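Local structure of extracellular ligand-binding receptor (Sphaerobacter thermophilus, 4ZPJ) at residues A[193-198]-A[210-215]; A[156-161]-A[172-177]; A[253-258]-A[264-269]. The protein probably serves as the substrate-binding component of an ABC transporter, capturing a small solute outside the cell membrane for import. All coordinates share one frame; numbering follows the deposited sequence.

From the N terminus the three contacts come in series, none enclosing or crossing another. Contact 2 comes first: it closes a loop running from helix 156-159 through edge strand 168-170 of the first sheet into the segment before helix 180-188. Contact 1 follows, folding helix 203-218 back on strand 194-200, and contact 3 does the same for strand 252-256 and helix 261-272. Strands 194-200 and 252-256 are neighbours in the parallel four-stranded sheet, where backbone bonds between V196, H198 and F254 join contacts 1 and 3. Contact 2 touches contact 1 through G176 and A211, so segment 172-177, probably one of the crossovers between the two domains, packs on helix 203-218 of the domain built on the four-stranded sheet.

Contact 1 (A[193-198]-A[210-215]); sequences RRMVLH and AAFRSR
In the beta-alpha-beta unit made by strand 194-200, helix 203-218 and strand 222-229, M195 and L197 of the first strand pack against F212 and R213 of the helix. The unit belongs to the parallel sheet of one lobe of a periplasmic binding protein. Helix 210-215 runs back over strand 194-198, their directions 166° apart and their axes 9.8 Å apart at closest approach. M195 and L197 are two residues apart, so the alternation of the strand sends both side chains to the helix side of the sheet, where bulky apolar residues suit the buried interface.

F212 is the residue both strand side chains meet. Its CG stands anti to the backbone N (chi1 -163°), which carries the ring from the helix down to the strand. M195, present as selenomethionine, crosses the phenylalanine side chain at about a right angle. Its selenium lies at the ring edge, 5.1 Å from the F212 centroid and 81° off the ring normal, which makes a Met-aromatic contact. A bend at the last torsion brings the terminal methyl to the same part of the ring, with M195 CE 3.7 Å from F212 CE1. The neighbouring corner is taken by L197, whose CD2 comes within 3.8 Å of F212 CD1. The F212 ring also stacks with F254 of the adjacent strand, and A183 of helix 180-188 touches it.

R213 serves two surroundings at once. Its CB lies beside the interface, while its guanidinium group reaches salt bridges with E226 and, one turn along the helix, E217. The long chain suits this border between apolar interior and charged surface. The other branch of the leucine meets the base of that chain, L197 CD1 lying 4.2 Å from R213 CB.

Contact 2 (A[156-161]-A[172-177]); sequences ALTRDP and SFANGQ
R159 lays the middle of its side chain against A174, the methyl CB of A174 standing 4.0 Å from R159 CD. The arginine starts with CG anti to its carbonyl carbon (chi1 -72°), and this with a near-extended chi2 brings CD beside the methyl; the bend at chi3 (55°) then turns NE and the guanidinium group off toward the C-terminal tail. There NH2 bonds to the carbonyl O of D420 and NH1 to O of the terminal carboxylate of F423. T158 touches the same methyl more loosely, its OG1 lying 4.3 Å from A174 CB. That hydroxyl is gripped by D420 OD2 and R170 NH2, and a threonine suits a buried place that needs a compact hydroxyl for these two partners. A174, small and apolar, lets the two side chains come close to the loop.

The alanine's backbone is itself clamped by Q177. A174 to Q177 form a type II turn, closed by Q177 N on A174 O at 2.9 Å. The Q177 side chain, extended through chi1 and chi2, lies with its amide oxygen against A174 N, which donates to Q177 OE1 at 3.0 Å, approaching in the carbonyl plane. Q177 NE2 meanwhile reaches the carbonyl oxygens of P390 and F418, so both ends of this buried amide are satisfied. G176 takes the third turn position with positive phi (93°), where a CB would collide with the preceding carbonyl oxygen. Segment 172-177 leads from the first sheet to helix 180-188 beside the second, consistent with one of the interdomain crossovers of type I periplasmic binding proteins.

Contact 3 (A[253-258]-A[264-269]); sequences VFAFHG and IRFLVQ
Strand 253-256 ends just before H257, and the chain turns at G258 to return as helix 261-272; the closest CA atoms of the two segments, H257 and F266, are 8.4 Å apart. Glycine suits the turn, since its phi of 80° would press a CB against the preceding carbonyl oxygen. Across the gap F266 reaches the strand with CG anti to its backbone N (chi1 174°). H257 comes over one face of that ring near its root, its CE1 3.3 Å from F266 CG, while the planes are inclined at 35°, an oblique aromatic pair. Farther out along the ring, A255 CB lies 3.7 Å from F266 CE2; a small residue here lets the phenylalanine come close to the sheet. The imidazole is fixed in rotation by hydrogen bonds at both nitrogens, ND1 to D287 OD2 and NE2 to H198 NE2. F266 is also stacked by H198 and touched by L240 of helix 237-246. With F266 cut back to an alanine, helix and strand are likely to be left with a gap, costing H257 the ring under its CE1 and A255 one of its apolar neighbours. Strand 252-256, helix 261-272 and strand 281-283 form a right-handed beta-alpha-beta unit, the repeating crossover of the parallel sheet in periplasmic binding proteins.

Contact 1 (A[193-198]-A[210-215])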
loop_
_atom_site.group_PDB
_atom_site.type_symbol
_atom_site.label_atom_id
_atom_site.label_comp_id
_atom_site.label_asym_id
_atom_site.label_seq_id
_atom_site.Cartn_x
_atom_site.Cartn_y
_atom_site.Cartn_z
ATOM N N ARG A 193 19.001 -18.792 2.828
ATOM C CA ARG A 193 20.259 -18.086 2.987
ATOM C C ARG A 193 20.655 -17.313 1.762
ATOM O O ARG A 193 21.383 -16.318 1.873
ATOM C CB ARG A 193 21.398 -19.053 3.380
ATOM C CG ARG A 193 21.191 -19.688 4.747
ATOM C CD ARG A 193 21.215 -18.612 5.833
ATOM N NE ARG A 193 20.932 -19.112 7.178
ATOM C CZ ARG A 193 19.754 -19.070 7.819
ATOM N NH1 ARG A 193 18.637 -18.556 7.269
ATOM N NH2 ARG A 193 19.695 -19.551 9.059
ATOM N N ARG A 194 20.212 -17.776 0.601
ATOM C CA ARG A 194 20.618 -17.206 -0.672
ATOM C C ARG A 194 19.361 -17.018 -1.493
ATOM O O ARG A 194 18.605 -17.973 -1.678
ATOM C CB ARG A 194 21.557 -18.213 -1.339
ATOM C CG ARG A 194 23.033 -18.092 -0.948
ATOM C CD ARG A 194 23.797 -19.425 -0.742
ATOM N NE ARG A 194 23.685 -20.484 -1.774
ATOM C CZ ARG A 194 22.923 -21.604 -1.702
ATOM N NH1 ARG A 194 22.939 -22.462 -2.720
ATOM N NH2 ARG A 194 22.123 -21.886 -0.651
HETATM N N MSE A 195 19.082 -15.822 -1.983
HETATM C CA MSE A 195 17.832 -15.626 -2.742
HETATM C C MSE A 195 18.048 -14.916 -4.041
HETATM O O MSE A 195 19.044 -14.218 -4.190
HETATM C CB MSE A 195 16.786 -14.887 -1.911
HETATM C CG MSE A 195 16.268 -15.781 -0.785
HETATM SE SE MSE A 195 14.730 -15.075 0.179
HETATM C CE MSE A 195 13.528 -14.704 -1.365
ATOM N N VAL A 196 17.123 -15.160 -4.981
ATOM C CA VAL A 196 16.975 -14.445 -6.242
ATOM C C VAL A 196 15.809 -13.487 -6.139
ATOM O O VAL A 196 14.752 -13.814 -5.548
ATOM C CB VAL A 196 16.670 -15.394 -7.411
ATOM C CG1 VAL A 196 16.426 -14.644 -8.713
ATOM C CG2 VAL A 196 17.836 -16.331 -7.622
ATOM N N LEU A 197 15.980 -12.314 -6.738
ATOM C CA LEU A 197 14.942 -11.295 -6.748
ATOM C C LEU A 197 14.434 -11.060 -8.157
ATOM O O LEU A 197 15.206 -11.042 -9.105
ATOM C CB LEU A 197 15.498 -9.977 -6.225
ATOM C CG LEU A 197 16.148 -9.913 -4.857
ATOM C CD1 LEU A 197 16.460 -8.461 -4.501
ATOM C CD2 LEU A 197 15.191 -10.520 -3.851
ATOM N N HIS A 198 13.144 -10.817 -8.273
ATOM C CA HIS A 198 12.561 -10.530 -9.526
ATOM C C HIS A 198 11.500 -9.479 -9.417
ATOM O O HIS A 198 10.713 -9.511 -8.477
ATOM C CB HIS A 198 11.952 -11.815 -10.091
ATOM C CG HIS A 198 11.007 -11.580 -11.207
ATOM N ND1 HIS A 198 11.430 -11.171 -12.448
ATOM C CD2 HIS A 198 9.658 -11.671 -11.274
ATOM C CE1 HIS A 198 10.391 -11.068 -13.247
ATOM N NE2 HIS A 198 9.303 -11.348 -12.557
ATOM N N ALA A 210 15.132 -3.486 -3.567
ATOM C CA ALA A 210 16.116 -2.895 -2.668
ATOM C C ALA A 210 15.724 -3.028 -1.225
ATOM O O ALA A 210 16.581 -3.204 -0.374
ATOM C CB ALA A 210 16.331 -1.429 -3.021
ATOM N N ALA A 211 14.428 -2.983 -0.934
ATOM C CA ALA A 211 13.973 -3.037 0.432
ATOM C C ALA A 211 14.085 -4.476 0.905
ATOM O O ALA A 211 14.489 -4.734 2.031
ATOM C CB ALA A 211 12.554 -2.498 0.544
ATOM N N PHE A 212 13.774 -5.416 0.013
ATOM C CA PHE A 212 13.883 -6.816 0.341
ATOM C C PHE A 212 15.330 -7.224 0.585
ATOM O O PHE A 212 15.620 -7.898 1.549
ATOM C CB PHE A 212 13.279 -7.700 -0.735
ATOM C CG PHE A 212 13.007 -9.099 -0.263
ATOM C CD1 PHE A 212 14.018 -10.060 -0.249
ATOM C CD2 PHE A 212 11.745 -9.449 0.226
ATOM C CE1 PHE A 212 13.782 -11.341 0.198
ATOM C CE2 PHE A 212 11.492 -10.745 0.645
ATOM C CZ PHE A 212 12.515 -11.689 0.640
ATOM N N ARG A 213 16.200 -6.855 -0.345
ATOM C CA ARG A 213 17.637 -7.086 -0.243
ATOM C C ARG A 213 18.203 -6.583 1.082
ATOM O O ARG A 213 18.977 -7.274 1.770
ATOM C CB ARG A 213 18.344 -6.322 -1.362
ATOM C CG ARG A 213 19.851 -6.282 -1.238
ATOM C CD ARG A 213 20.520 -5.388 -2.284
ATOM N NE ARG A 213 20.460 -5.935 -3.641
ATOM C CZ ARG A 213 21.289 -6.854 -4.138
ATOM N NH1 ARG A 213 21.143 -7.266 -5.398
ATOM N NH2 ARG A 213 22.265 -7.364 -3.394
ATOM N N SER A 214 17.865 -5.346 1.389
ATOM C CA SER A 214 18.382 -4.679 2.576
ATOM C C SER A 214 18.076 -5.468 3.840
ATOM O O SER A 214 18.983 -5.764 4.597
ATOM C CB SER A 214 17.791 -3.275 2.664
ATOM O OG SER A 214 18.113 -2.676 3.890
ATOM N N ARG A 215 16.830 -5.864 4.049
ATOM C CA ARG A 215 16.505 -6.684 5.215
ATOM C C ARG A 215 17.099 -8.059 5.157
ATOM O O ARG A 215 17.443 -8.628 6.197
ATOM C CB ARG A 215 15.002 -6.918 5.383
ATOM C CG ARG A 215 14.135 -5.725 5.649
ATOM C CD ARG A 215 14.434 -5.034 6.950
ATOM N NE ARG A 215 14.233 -5.871 8.115
ATOM C CZ ARG A 215 14.316 -5.407 9.360
ATOM N NH1 ARG A 215 14.593 -4.133 9.564
ATOM N NH2 ARG A 215 14.140 -6.224 10.404
#

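Contact 2 (A[156-161]-A[172-177])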
loop_
_atom_site.group_PDB
_atom_site.type_symbol
_atom_site.label_atom_id
_atom_site.label_comp_id
_atom_site.label_asym_id
_atom_site.label_seq_id
_atom_site.Cartn_x
_atom_site.Cartn_y
_atom_site.Cartn_z
ATOM N N ALA A 156 11.408 8.133 -1.554
ATOM C CA ALA A 156 11.900 9.453 -1.216
ATOM C C ALA A 156 10.874 10.338 -0.488
ATOM O O ALA A 156 11.250 11.181 0.322
ATOM C CB ALA A 156 12.420 10.155 -2.463
ATOM N N LEU A 157 9.586 10.171 -0.748
ATOM C CA LEU A 157 8.660 11.141 -0.212
ATOM C C LEU A 157 8.745 11.244 1.305
ATOM O O LEU A 157 8.525 12.313 1.846
ATOM C CB LEU A 157 7.231 10.825 -0.635
ATOM C CG LEU A 157 6.187 11.912 -0.409
ATOM C CD1 LEU A 157 6.533 13.108 -1.308
ATOM C CD2 LEU A 157 4.809 11.335 -0.704
ATOM N N THR A 158 9.058 10.142 1.989
ATOM C CA THR A 158 9.229 10.165 3.440
ATOM C C THR A 158 10.668 9.871 3.906
ATOM O O THR A 158 11.070 10.273 5.014
ATOM C CB THR A 158 8.232 9.182 4.175
ATOM O OG1 THR A 158 8.325 7.819 3.684
ATOM C CG2 THR A 158 6.791 9.659 4.051
ATOM N N ARG A 159 11.431 9.153 3.101
ATOM C CA ARG A 159 12.748 8.722 3.502
ATOM C C ARG A 159 13.882 9.699 3.192
ATOM O O ARG A 159 14.906 9.707 3.862
ATOM C CB ARG A 159 13.011 7.360 2.871
ATOM C CG ARG A 159 12.200 6.276 3.534
ATOM C CD ARG A 159 12.022 5.042 2.687
ATOM N NE ARG A 159 13.288 4.490 2.255
ATOM C CZ ARG A 159 14.034 3.667 2.975
ATOM N NH1 ARG A 159 15.170 3.239 2.469
ATOM N NH2 ARG A 159 13.659 3.278 4.196
ATOM N N ASP A 160 13.704 10.518 2.174
ATOM C CA ASP A 160 14.676 11.530 1.812
ATOM C C ASP A 160 14.351 12.781 2.600
ATOM O O ASP A 160 13.305 13.365 2.380
ATOM C CB ASP A 160 14.618 11.816 0.289
ATOM C CG ASP A 160 15.711 12.796 -0.184
ATOM O OD1 ASP A 160 16.341 13.519 0.645
ATOM O OD2 ASP A 160 15.925 12.875 -1.412
ATOM N N PRO A 161 15.267 13.214 3.481
ATOM C CA PRO A 161 14.999 14.419 4.258
ATOM C C PRO A 161 14.723 15.660 3.391
ATOM O O PRO A 161 14.074 16.561 3.868
ATOM C CB PRO A 161 16.280 14.621 5.107
ATOM C CG PRO A 161 17.024 13.327 5.056
ATOM C CD PRO A 161 16.598 12.645 3.767
ATOM N N SER A 172 -0.099 4.853 3.610
ATOM C CA SER A 172 -0.011 3.559 2.918
ATOM C C SER A 172 1.326 2.807 3.224
ATOM O O SER A 172 1.411 1.895 4.082
ATOM C CB SER A 172 -0.209 3.806 1.428
ATOM O OG SER A 172 0.715 4.765 0.953
ATOM N N PHE A 173 2.387 3.212 2.572
ATOM C CA PHE A 173 3.649 2.527 2.757
ATOM C C PHE A 173 4.664 3.313 1.982
ATOM O O PHE A 173 4.297 4.073 1.082
ATOM C CB PHE A 173 3.605 1.072 2.197
ATOM C CG PHE A 173 2.946 0.964 0.864
ATOM C CD1 PHE A 173 3.668 1.162 -0.295
ATOM C CD2 PHE A 173 1.597 0.696 0.756
ATOM C CE1 PHE A 173 3.074 1.105 -1.549
ATOM C CE2 PHE A 173 0.977 0.648 -0.496
ATOM C CZ PHE A 173 1.719 0.843 -1.643
ATOM N N ALA A 174 5.933 3.202 2.368
ATOM C CA ALA A 174 6.966 3.451 1.349
ATOM C C ALA A 174 7.158 2.118 0.613
ATOM O O ALA A 174 7.109 1.059 1.263
ATOM C CB ALA A 174 8.256 3.898 2.008
ATOM N N ASN A 175 7.354 2.132 -0.695
ATOM C CA ASN A 175 7.549 0.875 -1.437
ATOM C C ASN A 175 8.511 -0.060 -0.748
ATOM O O ASN A 175 9.595 0.341 -0.351
ATOM C CB ASN A 175 8.140 1.149 -2.825
ATOM C CG ASN A 175 7.150 1.789 -3.736
ATOM O OD1 ASN A 175 6.008 1.456 -3.693
ATOM N ND2 ASN A 175 7.566 2.761 -4.465
ATOM N N GLY A 176 8.116 -1.300 -0.660
ATOM C CA GLY A 176 8.866 -2.317 0.013
ATOM C C GLY A 176 8.534 -2.563 1.484
ATOM O O GLY A 176 8.992 -3.561 2.089
ATOM N N GLN A 177 7.776 -1.672 2.095
ATOM C CA GLN A 177 7.629 -1.690 3.570
ATOM C C GLN A 177 6.836 -2.911 4.072
ATOM O O GLN A 177 7.083 -3.366 5.160
ATOM C CB GLN A 177 6.978 -0.366 4.044
ATOM C CG GLN A 177 6.737 -0.208 5.534
ATOM C CD GLN A 177 6.184 1.158 5.951
ATOM O OE1 GLN A 177 5.984 1.997 5.119
ATOM N NE2 GLN A 177 5.930 1.359 7.263
#

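Contact 3 (A[253-258]-A[264-269])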
loop_
_atom_site.group_PDB
_atom_site.type_symbol
_atom_site.label_atom_id
_atom_site.label_comp_id
_atom_site.label_asym_id
_atom_site.label_seq_id
_atom_site.Cartn_x
_atom_site.Cartn_y
_atom_site.Cartn_z
ATOM N N VAL A 253 12.989 -17.436 -4.197
ATOM C CA VAL A 253 12.834 -16.272 -5.038
ATOM C C VAL A 253 11.859 -15.319 -4.398
ATOM O O VAL A 253 10.898 -15.774 -3.884
ATOM C CB VAL A 253 12.181 -16.684 -6.383
ATOM C CG1 VAL A 253 12.010 -15.480 -7.299
ATOM C CG2 VAL A 253 13.037 -17.726 -7.035
ATOM N N PHE A 254 12.108 -14.022 -4.446
ATOM C CA PHE A 254 11.106 -13.017 -4.120
ATOM C C PHE A 254 10.705 -12.317 -5.419
ATOM O O PHE A 254 11.584 -11.942 -6.179
ATOM C CB PHE A 254 11.651 -11.989 -3.136
ATOM C CG PHE A 254 10.794 -10.732 -3.020
ATOM C CD1 PHE A 254 9.654 -10.699 -2.216
ATOM C CD2 PHE A 254 11.122 -9.599 -3.697
ATOM C CE1 PHE A 254 8.850 -9.554 -2.133
ATOM C CE2 PHE A 254 10.339 -8.450 -3.621
ATOM C CZ PHE A 254 9.215 -8.422 -2.849
ATOM N N ALA A 255 9.405 -12.144 -5.672
ATOM C CA ALA A 255 8.901 -11.462 -6.875
ATOM C C ALA A 255 7.803 -10.411 -6.600
ATOM O O ALA A 255 6.844 -10.632 -5.797
ATOM C CB ALA A 255 8.366 -12.470 -7.841
ATOM N N PHE A 256 7.950 -9.274 -7.277
ATOM C CA PHE A 256 6.980 -8.169 -7.234
ATOM C C PHE A 256 6.596 -7.657 -8.611
ATOM O O PHE A 256 7.461 -7.387 -9.442
ATOM C CB PHE A 256 7.567 -7.004 -6.450
ATOM C CG PHE A 256 6.813 -5.733 -6.611
ATOM C CD1 PHE A 256 7.110 -4.856 -7.661
ATOM C CD2 PHE A 256 5.828 -5.390 -5.702
ATOM C CE1 PHE A 256 6.410 -3.668 -7.815
ATOM C CE2 PHE A 256 5.112 -4.194 -5.847
ATOM C CZ PHE A 256 5.415 -3.331 -6.901
ATOM N N HIS A 257 5.292 -7.508 -8.839
ATOM C CA HIS A 257 4.757 -6.889 -10.054
ATOM C C HIS A 257 3.703 -5.881 -9.756
ATOM O O HIS A 257 3.209 -5.245 -10.663
ATOM C CB HIS A 257 4.117 -7.928 -10.950
ATOM C CG HIS A 257 5.046 -8.990 -11.369
ATOM N ND1 HIS A 257 5.344 -10.078 -10.567
ATOM C CD2 HIS A 257 5.824 -9.095 -12.466
ATOM C CE1 HIS A 257 6.223 -10.838 -11.189
ATOM N NE2 HIS A 257 6.559 -10.242 -12.325
ATOM N N GLY A 258 3.334 -5.711 -8.498
ATOM C CA GLY A 258 2.156 -4.893 -8.177
ATOM C C GLY A 258 0.917 -5.731 -8.405
ATOM O O GLY A 258 0.984 -6.854 -8.855
ATOM N N ILE A 264 -0.657 -11.786 -12.213
ATOM C CA ILE A 264 -1.473 -12.949 -12.515
ATOM C C ILE A 264 -0.735 -13.857 -13.507
ATOM O O ILE A 264 -0.593 -15.089 -13.235
ATOM C CB ILE A 264 -2.845 -12.567 -13.095
ATOM C CG1 ILE A 264 -3.664 -11.763 -12.087
ATOM C CG2 ILE A 264 -3.622 -13.823 -13.544
ATOM C CD1 ILE A 264 -4.907 -11.093 -12.681
ATOM N N ARG A 265 -0.251 -13.263 -14.612
ATOM C CA ARG A 265 0.488 -14.057 -15.636
ATOM C C ARG A 265 1.803 -14.661 -15.046
ATOM O O ARG A 265 2.142 -15.817 -15.300
ATOM C CB ARG A 265 0.761 -13.212 -16.910
ATOM C CG ARG A 265 -0.477 -12.963 -17.780
ATOM C CD ARG A 265 -0.074 -12.354 -19.149
ATOM N NE ARG A 265 0.665 -11.104 -18.892
ATOM C CZ ARG A 265 0.115 -9.896 -18.662
ATOM N NH1 ARG A 265 -1.211 -9.718 -18.754
ATOM N NH2 ARG A 265 0.900 -8.849 -18.376
ATOM N N PHE A 266 2.505 -13.902 -14.216
ATOM C CA PHE A 266 3.695 -14.449 -13.617
ATOM C C PHE A 266 3.398 -15.654 -12.688
ATOM O O PHE A 266 4.013 -16.728 -12.837
ATOM C CB PHE A 266 4.480 -13.397 -12.837
ATOM C CG PHE A 266 5.653 -13.972 -12.087
ATOM C CD1 PHE A 266 6.842 -14.199 -12.720
ATOM C CD2 PHE A 266 5.527 -14.340 -10.756
ATOM C CE1 PHE A 266 7.917 -14.761 -12.029
ATOM C CE2 PHE A 266 6.589 -14.915 -10.053
ATOM C CZ PHE A 266 7.791 -15.123 -10.691
ATOM N N LEU A 267 2.484 -15.483 -11.730
ATOM C CA LEU A 267 2.233 -16.571 -10.774
ATOM C C LEU A 267 1.724 -17.785 -11.467
ATOM O O LEU A 267 2.184 -18.884 -11.211
ATOM C CB LEU A 267 1.254 -16.146 -9.689
ATOM C CG LEU A 267 1.987 -15.306 -8.663
ATOM C CD1 LEU A 267 1.036 -14.596 -7.747
ATOM C CD2 LEU A 267 2.943 -16.184 -7.886
ATOM N N VAL A 268 0.823 -17.601 -12.415
ATOM C CA VAL A 268 0.217 -18.742 -13.064
ATOM C C VAL A 268 1.313 -19.466 -13.858
ATOM O O VAL A 268 1.347 -20.696 -13.880
ATOM C CB VAL A 268 -0.978 -18.330 -14.006
ATOM C CG1 VAL A 268 -1.255 -19.389 -15.068
ATOM C CG2 VAL A 268 -2.272 -18.066 -13.224
ATOM N N GLN A 269 2.208 -18.726 -14.502
ATOM C CA GLN A 269 3.215 -19.378 -15.356
ATOM C C GLN A 269 4.332 -19.968 -14.507
ATOM O O GLN A 269 4.940 -20.979 -14.849
ATOM C CB GLN A 269 3.760 -18.433 -16.429
ATOM C CG GLN A 269 2.666 -17.934 -17.397
ATOM C CD GLN A 269 3.190 -16.927 -18.422
ATOM O OE1 GLN A 269 4.389 -16.822 -18.665
ATOM N NE2 GLN A 269 2.295 -16.177 -19.007
#